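Local atomic coordinates of fiber (Human adenovirus 35, PDB entry 2QLK), a protein that forms the fibre of the adenovirus capsid, whose trimeric head domain attaches the virus to host cells through the receptor CD46. Residues L49-G55 / F205-D211; Q83-Y87 / E98-K102; K121-T127 / A176-Q180. All coordinates share one frame; numbering follows the deposited sequence.

Contact 1. Residues L49-G55 / F205-D211; sequences LVLVKNG and FSYITED
K53 lies across T209 at about a right angle, its long chain running from strand 45-54 toward the C-terminal tail. CB leaves the backbone to one side of the tail, and a bend at chi2 (90°) turns the rest of the chain back to it. CE then reaches the methyl CG2 of T209 at 3.8 Å. NZ at the tip sits beside the threonine branch, 3.3 Å from OG1 of T209, and its clear hydrogen bond goes to the carbonyl oxygen of A122, which OG1 of T209 also contacts. D211 OD1 is 4.3 Å from NZ of K53, an opposite charge beyond salt-bridge range, in a poorly ordered residue. The same methyl, CG2 of T209, also meets G55 O at 3.5 Å.

Both strands belong to one antiparallel sheet of the fiber knob, but strand 57-66 separates them; their local axes stay 9.1 Å apart at closest approach and cross at -49°. Without a backbone bond between them, they meet through side chains projecting on one side of the sheet. L51 CD2 lies 3.7 Å from Y207 OH and 4.2 Å from F205 CZ, oblique to both rings, and the L51 side chain crosses Y207 at about a right angle. L49 brings CD1 to the edge of the F205 ring, near its plane, 4.2 Å from CZ. The phenol oxygen of Y207 is hydrogen-bonded to the carbonyl oxygen of F123.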
loop_
_atom_site.group_PDB
_atom_site.type_symbol
_atom_site.label_atom_id
_atom_site.label_comp_id
_atom_site.label_asym_id
_atom_site.label_seq_id
_atom_site.Cartn_x
_atom_site.Cartn_y
_atom_site.Cartn_z
ATOM N N LEU A 49 12.956 -7.901 -5.215
ATOM C CA LEU A 49 12.749 -6.496 -5.000
ATOM C C LEU A 49 12.514 -5.879 -6.359
ATOM O O LEU A 49 13.308 -6.095 -7.272
ATOM C CB LEU A 49 13.994 -5.871 -4.396
ATOM C CG LEU A 49 14.005 -4.347 -4.305
ATOM C CD1 LEU A 49 12.937 -3.841 -3.313
ATOM C CD2 LEU A 49 15.389 -3.934 -3.847
ATOM N N VAL A 50 11.422 -5.134 -6.490
ATOM C CA VAL A 50 11.097 -4.456 -7.710
ATOM C C VAL A 50 10.890 -2.973 -7.390
ATOM O O VAL A 50 10.054 -2.614 -6.565
ATOM C CB VAL A 50 9.855 -5.065 -8.322
ATOM C CG1 VAL A 50 9.616 -4.472 -9.724
ATOM C CG2 VAL A 50 10.030 -6.588 -8.401
ATOM N N LEU A 51 11.685 -2.121 -8.031
ATOM C CA LEU A 51 11.607 -0.678 -7.861
ATOM C C LEU A 51 11.213 -0.053 -9.203
ATOM O O LEU A 51 11.882 -0.258 -10.220
ATOM C CB LEU A 51 12.958 -0.126 -7.414
ATOM C CG LEU A 51 13.541 -0.663 -6.110
ATOM C CD1 LEU A 51 14.948 -0.166 -5.923
ATOM C CD2 LEU A 51 12.669 -0.162 -4.935
ATOM N N VAL A 52 10.107 0.685 -9.201
ATOM C CA VAL A 52 9.608 1.340 -10.396
ATOM C C VAL A 52 9.598 2.861 -10.227
ATOM O O VAL A 52 9.032 3.390 -9.256
ATOM C CB VAL A 52 8.173 0.880 -10.730
ATOM C CG1 VAL A 52 7.591 1.760 -11.841
ATOM C CG2 VAL A 52 8.159 -0.589 -11.137
ATOM N N LYS A 53 10.230 3.549 -11.175
ATOM C CA LYS A 53 10.288 4.999 -11.177
ATOM C C LYS A 53 8.923 5.438 -11.669
ATOM O O LYS A 53 8.420 4.930 -12.666
ATOM C CB LYS A 53 11.362 5.499 -12.134
ATOM C CG LYS A 53 11.447 7.006 -12.206
ATOM C CD LYS A 53 12.400 7.559 -11.186
ATOM C CE LYS A 53 12.530 9.060 -11.331
ATOM N NZ LYS A 53 13.718 9.564 -10.590
ATOM N N ASN A 54 8.318 6.380 -10.960
ATOM C CA ASN A 54 6.990 6.840 -11.317
ATOM C C ASN A 54 6.879 8.271 -10.807
ATOM O O ASN A 54 6.277 8.532 -9.768
ATOM C CB ASN A 54 5.973 5.909 -10.646
ATOM C CG ASN A 54 4.546 6.197 -11.049
ATOM O OD1 ASN A 54 4.289 6.799 -12.094
ATOM N ND2 ASN A 54 3.602 5.745 -10.230
ATOM N N GLY A 55 7.504 9.193 -11.538
ATOM C CA GLY A 55 7.488 10.592 -11.146
ATOM C C GLY A 55 8.399 10.822 -9.961
ATOM O O GLY A 55 9.497 10.278 -9.898
ATOM N N PHE A 205 5.421 -0.421 -1.068
ATOM C CA PHE A 205 5.790 0.863 -0.469
ATOM C C PHE A 205 6.170 1.854 -1.549
ATOM O O PHE A 205 6.269 1.496 -2.727
ATOM C CB PHE A 205 6.997 0.679 0.459
ATOM C CG PHE A 205 8.210 0.082 -0.234
ATOM C CD1 PHE A 205 8.283 -1.283 -0.483
ATOM C CD2 PHE A 205 9.270 0.892 -0.639
ATOM C CE1 PHE A 205 9.375 -1.850 -1.113
ATOM C CE2 PHE A 205 10.375 0.343 -1.272
ATOM C CZ PHE A 205 10.431 -1.042 -1.512
ATOM N N SER A 206 6.349 3.103 -1.145
ATOM C CA SER A 206 6.804 4.125 -2.062
ATOM C C SER A 206 7.728 5.054 -1.270
ATOM O O SER A 206 7.644 5.131 -0.025
ATOM C CB SER A 206 5.646 4.949 -2.617
ATOM O OG SER A 206 4.660 4.130 -3.219
ATOM N N TYR A 207 8.634 5.720 -1.985
ATOM C CA TYR A 207 9.504 6.718 -1.380
ATOM C C TYR A 207 9.841 7.779 -2.435
ATOM O O TYR A 207 9.738 7.546 -3.628
ATOM C CB TYR A 207 10.776 6.106 -0.743
ATOM C CG TYR A 207 11.692 5.309 -1.648
ATOM C CD1 TYR A 207 12.536 5.938 -2.569
ATOM C CD2 TYR A 207 11.729 3.919 -1.561
ATOM C CE1 TYR A 207 13.410 5.183 -3.386
ATOM C CE2 TYR A 207 12.590 3.153 -2.373
ATOM C CZ TYR A 207 13.427 3.787 -3.277
ATOM O OH TYR A 207 14.286 3.018 -4.040
ATOM N N ILE A 208 10.180 8.960 -1.960
ATOM C CA ILE A 208 10.505 10.099 -2.795
ATOM C C ILE A 208 11.895 9.887 -3.392
ATOM O O ILE A 208 12.868 9.616 -2.680
ATOM C CB ILE A 208 10.471 11.364 -1.947
ATOM C CG1 ILE A 208 9.074 11.498 -1.337
ATOM C CG2 ILE A 208 10.851 12.602 -2.809
ATOM C CD1 ILE A 208 8.955 12.612 -0.312
ATOM N N THR A 209 11.967 9.991 -4.707
ATOM C CA THR A 209 13.215 9.767 -5.404
ATOM C C THR A 209 14.071 11.005 -5.546
ATOM O O THR A 209 13.575 12.127 -5.471
ATOM C CB THR A 209 12.967 9.191 -6.803
ATOM O OG1 THR A 209 14.227 8.888 -7.409
ATOM C CG2 THR A 209 12.220 10.191 -7.678
ATOM N N GLU A 210 15.365 10.778 -5.767
ATOM C CA GLU A 210 16.339 11.850 -5.954
ATOM C C GLU A 210 16.133 12.539 -7.309
ATOM O O GLU A 210 16.820 13.505 -7.627
ATOM C CB GLU A 210 17.762 11.286 -5.886
ATOM C CG GLU A 210 18.859 12.347 -5.855
ATOM C CD GLU A 210 18.940 13.072 -4.522
ATOM O OE1 GLU A 210 19.536 12.517 -3.572
ATOM O OE2 GLU A 210 18.400 14.195 -4.424
ATOM N N ASP A 211 15.192 12.037 -8.105
ATOM C CA ASP A 211 14.911 12.622 -9.414
ATOM C C ASP A 211 16.186 12.842 -10.223
ATOM O O ASP A 211 16.722 11.911 -10.823
ATOM C CB ASP A 211 14.173 13.958 -9.246
ATOM C CG ASP A 211 12.684 13.779 -8.982
ATOM O OD1 ASP A 211 11.958 13.389 -9.921
ATOM O OD2 ASP A 211 12.239 14.024 -7.840
#

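Contact 2. Residues Q83-Y87 / E98-K102; sequences QLRLY and ESDLK
Strand 79-88 is an outermost strand of its antiparallel sheet within the chain, and the loop that follows it folds back so that residues 98-102 dock against residues 83-87. The joint centres on D100 and R85. Backbone N of R85 donates to OD2 of D100 at 2.8 Å, and D100 N returns a bond to R85 O at 2.9 Å.

The arginine side chain, bent at chi3, then takes the same carboxylate side-on. NE meets OD2 of D100 at 3.1 Å and NH2 meets OD1 at 3.2 Å, both nearly straight at 173° and 172°. The carboxylate oxygens lie in or close to the guanidinium plane, yet that plane is tilted by 39° from the carboxylate, so the nitrogens come from above the latter. CE2 of Y87 covers one guanidinium face, toward its rim.

One residue earlier in the loop, S99 OG accepts from Y87 N at 2.7 Å and is also hydrogen-bonded to L95 O. Beside the polar pairs, L86 CD2 packs on CB of L101 at 3.5 Å. OD2 of D100 takes R85 N and NE from one face of its plane, and a water donates to it at 2.6 Å from the opposite face; this concentration of donors would be expected to stabilise the carboxylate as an anion and to fix its rotation.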
loop_
_atom_site.group_PDB
_atom_site.type_symbol
_atom_site.label_atom_id
_atom_site.label_comp_id
_atom_site.label_asym_id
_atom_site.label_seq_id
_atom_site.Cartn_x
_atom_site.Cartn_y
_atom_site.Cartn_z
ATOM N N GLN A 83 17.315 -9.023 8.678
ATOM C CA GLN A 83 17.694 -7.704 8.207
ATOM C C GLN A 83 18.468 -7.819 6.909
ATOM O O GLN A 83 19.318 -8.687 6.754
ATOM C CB GLN A 83 18.561 -7.002 9.248
ATOM C CG GLN A 83 18.863 -5.552 8.886
ATOM C CD GLN A 83 19.800 -4.882 9.875
ATOM O OE1 GLN A 83 21.017 -5.074 9.818
ATOM N NE2 GLN A 83 19.231 -4.095 10.798
ATOM N N LEU A 84 18.175 -6.939 5.969
ATOM C CA LEU A 84 18.868 -6.968 4.689
ATOM C C LEU A 84 19.223 -5.528 4.383
ATOM O O LEU A 84 18.338 -4.675 4.254
ATOM C CB LEU A 84 17.954 -7.546 3.602
ATOM C CG LEU A 84 18.121 -8.945 2.978
ATOM C CD1 LEU A 84 19.216 -9.788 3.669
ATOM C CD2 LEU A 84 16.782 -9.650 2.999
ATOM N N ARG A 85 20.514 -5.250 4.272
ATOM C CA ARG A 85 20.978 -3.898 3.981
ATOM C C ARG A 85 21.494 -3.736 2.557
ATOM O O ARG A 85 22.318 -4.529 2.082
ATOM C CB ARG A 85 22.096 -3.514 4.932
ATOM C CG ARG A 85 21.766 -3.638 6.408
ATOM C CD ARG A 85 23.068 -3.702 7.202
ATOM N NE ARG A 85 23.914 -4.790 6.705
ATOM C CZ ARG A 85 25.241 -4.832 6.798
ATOM N NH1 ARG A 85 25.913 -3.838 7.378
ATOM N NH2 ARG A 85 25.904 -5.868 6.293
ATOM N N LEU A 86 21.011 -2.702 1.875
ATOM C CA LEU A 86 21.457 -2.407 0.535
ATOM C C LEU A 86 22.189 -1.070 0.583
ATOM O O LEU A 86 21.649 -0.087 1.077
ATOM C CB LEU A 86 20.284 -2.296 -0.430
ATOM C CG LEU A 86 19.252 -3.419 -0.558
ATOM C CD1 LEU A 86 18.741 -3.466 -2.003
ATOM C CD2 LEU A 86 19.843 -4.722 -0.175
ATOM N N TYR A 87 23.425 -1.037 0.089
ATOM C CA TYR A 87 24.174 0.219 0.070
ATOM C C TYR A 87 24.470 0.528 -1.395
ATOM O O TYR A 87 24.862 -0.362 -2.160
ATOM C CB TYR A 87 25.466 0.097 0.874
ATOM C CG TYR A 87 25.271 -0.196 2.350
ATOM C CD1 TYR A 87 24.666 0.728 3.194
ATOM C CD2 TYR A 87 25.708 -1.400 2.906
ATOM C CE1 TYR A 87 24.501 0.461 4.567
ATOM C CE2 TYR A 87 25.557 -1.678 4.275
ATOM C CZ TYR A 87 24.955 -0.743 5.096
ATOM O OH TYR A 87 24.827 -1.001 6.449
ATOM N N GLU A 98 29.534 -4.742 0.560
ATOM C CA GLU A 98 29.076 -4.211 1.851
ATOM C C GLU A 98 27.613 -4.515 2.146
ATOM O O GLU A 98 27.188 -4.516 3.295
ATOM C CB GLU A 98 29.286 -2.693 1.887
ATOM C CG GLU A 98 30.743 -2.271 1.762
ATOM C CD GLU A 98 30.914 -0.866 1.213
ATOM O OE1 GLU A 98 30.365 0.090 1.808
ATOM O OE2 GLU A 98 31.606 -0.720 0.181
ATOM N N SER A 99 26.843 -4.759 1.094
ATOM C CA SER A 99 25.414 -5.064 1.224
ATOM C C SER A 99 25.144 -6.550 1.469
ATOM O O SER A 99 25.969 -7.397 1.139
ATOM C CB SER A 99 24.691 -4.647 -0.053
ATOM O OG SER A 99 24.901 -3.273 -0.348
ATOM N N ASP A 100 23.978 -6.848 2.049
ATOM C CA ASP A 100 23.551 -8.217 2.281
ATOM C C ASP A 100 23.030 -8.810 0.962
ATOM O O ASP A 100 22.992 -10.029 0.817
ATOM C CB ASP A 100 22.469 -8.270 3.360
ATOM C CG ASP A 100 22.987 -7.822 4.708
ATOM O OD1 ASP A 100 24.102 -8.249 5.087
ATOM O OD2 ASP A 100 22.288 -7.046 5.394
ATOM N N LEU A 101 22.612 -7.952 0.019
ATOM C CA LEU A 101 22.174 -8.408 -1.313
ATOM C C LEU A 101 23.490 -8.485 -2.132
ATOM O O LEU A 101 24.160 -7.473 -2.307
ATOM C CB LEU A 101 21.231 -7.389 -1.971
ATOM C CG LEU A 101 20.848 -7.669 -3.434
ATOM C CD1 LEU A 101 20.223 -9.051 -3.539
ATOM C CD2 LEU A 101 19.841 -6.608 -3.936
ATOM N N LYS A 102 23.832 -9.666 -2.641
ATOM C CA LYS A 102 25.109 -9.871 -3.346
ATOM C C LYS A 102 25.139 -9.851 -4.871
ATOM O O LYS A 102 26.201 -10.063 -5.485
ATOM C CB LYS A 102 25.714 -11.187 -2.883
ATOM C CG LYS A 102 25.898 -11.284 -1.375
ATOM C CD LYS A 102 26.773 -10.171 -0.844
ATOM C CE LYS A 102 27.082 -10.365 0.637
ATOM N NZ LYS A 102 28.027 -9.298 1.127
HETATM O O HOH W 1 22.767 -7.235 7.944
#

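Contact 3. Residues K121-T127 / A176-Q180; sequences KAFMPST and AYAIQ
The Y177 ring is the bump of this contact, and M124 lies against one face of it as the floor of the hollow that receives it. CB of M124 stands almost directly above the ring centre, 3.6 Å from the centroid and only 7° off the ring normal, a CH-pi contact. CG anti to the carbonyl carbon (chi1 -61°) and a second bend at chi2 carry the chain across the ring toward the CD2 side, where CG comes within 3.5 Å of CD2 of Y177. SD continues to the ring's inner end, near CB of Y177; at 4.4 Å from the centroid and 44° off the normal it makes an oblique Met-aromatic contact.

The rest of the hollow is also built by the 121-127 loop. The methyl CG2 of T127 reaches CE1 of Y177 at 3.8 Å, and the aliphatic CG of K121 meets the phenol oxygen OH of Y177 at 3.8 Å, though K121 is poorly ordered and this side is loosely defined. P125 fills the neighbouring recess beside the strand: its CG faces CB of Y177, and its CD meets CD1 of I179 at 4.3 Å. A176 and Y177 form a classic beta bulge opposite F88, near the start of the strand.

No hydrogen bond joins the two segments; polar groups turn to other partners, P125 O to ND2 of N167 and OG1 of T127 to E210. The contact across the segments therefore rests on dispersion and CH-pi attraction, and depends on how closely the methionine fits the ring face.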
loop_
_atom_site.group_PDB
_atom_site.type_symbol
_atom_site.label_atom_id
_atom_site.label_comp_id
_atom_site.label_asym_id
_atom_site.label_seq_id
_atom_site.Cartn_x
_atom_site.Cartn_y
_atom_site.Cartn_z
ATOM N N LYS A 121 20.482 6.118 -10.333
ATOM C CA LYS A 121 20.379 7.253 -9.422
ATOM C C LYS A 121 18.925 7.753 -9.288
ATOM O O LYS A 121 18.512 8.223 -8.230
ATOM C CB LYS A 121 21.278 8.395 -9.913
ATOM C CG LYS A 121 21.433 9.535 -8.917
ATOM C CD LYS A 121 22.421 10.584 -9.400
ATOM C CE LYS A 121 21.846 11.435 -10.525
ATOM N NZ LYS A 121 20.757 12.338 -10.051
ATOM N N ALA A 122 18.146 7.631 -10.355
ATOM C CA ALA A 122 16.763 8.085 -10.319
ATOM C C ALA A 122 15.853 7.134 -9.520
ATOM O O ALA A 122 14.695 7.443 -9.255
ATOM C CB ALA A 122 16.251 8.259 -11.730
ATOM N N PHE A 123 16.384 5.975 -9.145
ATOM C CA PHE A 123 15.634 5.009 -8.358
ATOM C C PHE A 123 16.043 5.110 -6.897
ATOM O O PHE A 123 15.542 4.375 -6.054
ATOM C CB PHE A 123 15.917 3.580 -8.822
ATOM C CG PHE A 123 15.364 3.253 -10.171
ATOM C CD1 PHE A 123 16.095 3.545 -11.330
ATOM C CD2 PHE A 123 14.115 2.637 -10.290
ATOM C CE1 PHE A 123 15.588 3.221 -12.598
ATOM C CE2 PHE A 123 13.591 2.305 -11.538
ATOM C CZ PHE A 123 14.332 2.598 -12.708
ATOM N N MET A 124 16.957 6.022 -6.596
ATOM C CA MET A 124 17.463 6.158 -5.238
ATOM C C MET A 124 16.641 7.083 -4.359
ATOM O O MET A 124 15.986 8.003 -4.853
ATOM C CB MET A 124 18.907 6.660 -5.293
ATOM C CG MET A 124 19.866 5.729 -6.028
ATOM S SD MET A 124 20.243 4.210 -5.063
ATOM C CE MET A 124 19.503 3.028 -6.051
ATOM N N PRO A 125 16.645 6.831 -3.044
ATOM C CA PRO A 125 15.924 7.618 -2.042
ATOM C C PRO A 125 16.547 8.992 -1.844
ATOM O O PRO A 125 17.733 9.109 -1.469
ATOM C CB PRO A 125 16.058 6.778 -0.769
ATOM C CG PRO A 125 17.352 6.028 -1.001
ATOM C CD PRO A 125 17.213 5.615 -2.435
ATOM N N SER A 126 15.746 10.025 -2.074
ATOM C CA SER A 126 16.190 11.402 -1.894
ATOM C C SER A 126 16.942 11.638 -0.580
ATOM O O SER A 126 16.412 11.366 0.512
ATOM C CB SER A 126 14.981 12.341 -1.958
ATOM O OG SER A 126 15.258 13.564 -1.291
ATOM N N THR A 127 18.172 12.160 -0.678
ATOM C CA THR A 127 18.958 12.426 0.529
ATOM C C THR A 127 18.442 13.659 1.233
ATOM O O THR A 127 18.870 13.980 2.341
ATOM C CB THR A 127 20.451 12.621 0.232
ATOM O OG1 THR A 127 20.598 13.515 -0.871
ATOM C CG2 THR A 127 21.110 11.275 -0.104
ATOM N N ALA A 176 26.516 6.319 -1.238
ATOM C CA ALA A 176 25.736 7.502 -1.563
ATOM C C ALA A 176 24.266 7.349 -1.141
ATOM O O ALA A 176 23.574 8.353 -0.929
ATOM C CB ALA A 176 25.802 7.762 -3.051
ATOM N N TYR A 177 23.794 6.100 -1.039
ATOM C CA TYR A 177 22.402 5.804 -0.664
ATOM C C TYR A 177 22.314 4.484 0.086
ATOM O O TYR A 177 23.202 3.648 -0.030
ATOM C CB TYR A 177 21.535 5.701 -1.912
ATOM C CG TYR A 177 21.631 6.903 -2.794
ATOM C CD1 TYR A 177 20.941 8.069 -2.485
ATOM C CD2 TYR A 177 22.447 6.895 -3.925
ATOM C CE1 TYR A 177 21.057 9.202 -3.278
ATOM C CE2 TYR A 177 22.574 8.022 -4.726
ATOM C CZ TYR A 177 21.875 9.170 -4.395
ATOM O OH TYR A 177 21.982 10.289 -5.184
ATOM N N ALA A 178 21.243 4.300 0.855
ATOM C CA ALA A 178 21.040 3.062 1.598
ATOM C C ALA A 178 19.546 2.737 1.742
ATOM O O ALA A 178 18.714 3.628 1.905
ATOM C CB ALA A 178 21.691 3.152 2.989
ATOM N N ILE A 179 19.235 1.447 1.662
ATOM C CA ILE A 179 17.891 0.924 1.821
ATOM C C ILE A 179 18.095 -0.331 2.659
ATOM O O ILE A 179 18.813 -1.258 2.244
ATOM C CB ILE A 179 17.270 0.512 0.484
ATOM C CG1 ILE A 179 17.169 1.726 -0.437
ATOM C CG2 ILE A 179 15.880 -0.115 0.728
ATOM C CD1 ILE A 179 16.442 1.439 -1.748
ATOM N N GLN A 180 17.502 -0.327 3.847
ATOM C CA GLN A 180 17.583 -1.444 4.772
ATOM C C GLN A 180 16.191 -2.015 5.028
ATOM O O GLN A 180 15.274 -1.271 5.374
ATOM C CB GLN A 180 18.170 -1.007 6.108
ATOM C CG GLN A 180 18.383 -2.175 7.057
ATOM C CD GLN A 180 18.949 -1.751 8.411
ATOM O OE1 GLN A 180 18.215 -1.332 9.311
ATOM N NE2 GLN A 180 20.258 -1.861 8.555
#

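The three contacts lie in one knob domain, and contacts 2 and 3 both fall along the chain within the loop closed by contact 1. Contacts 1 and 3 are close neighbours, their centres about 9 Å apart: L51 O lies 3.4 Å from F123 CE2, and Y207 OH packs on I179 CD1 at 3.5 Å. The loop 121-127 thus touches both segments of contact 1, while Y207 and I179 meet directly. Contacts 2 and 3, about 13 Å apart between centres, share a sheet through adjacent strands 79-88 and 177-186, with L86 N probably bonded to I179 O at 2.7 Å. Contacts 1 and 2 are about 18 Å apart between centres but still touch, through L49 CD2 and L86 CD1 at 3.9 Å.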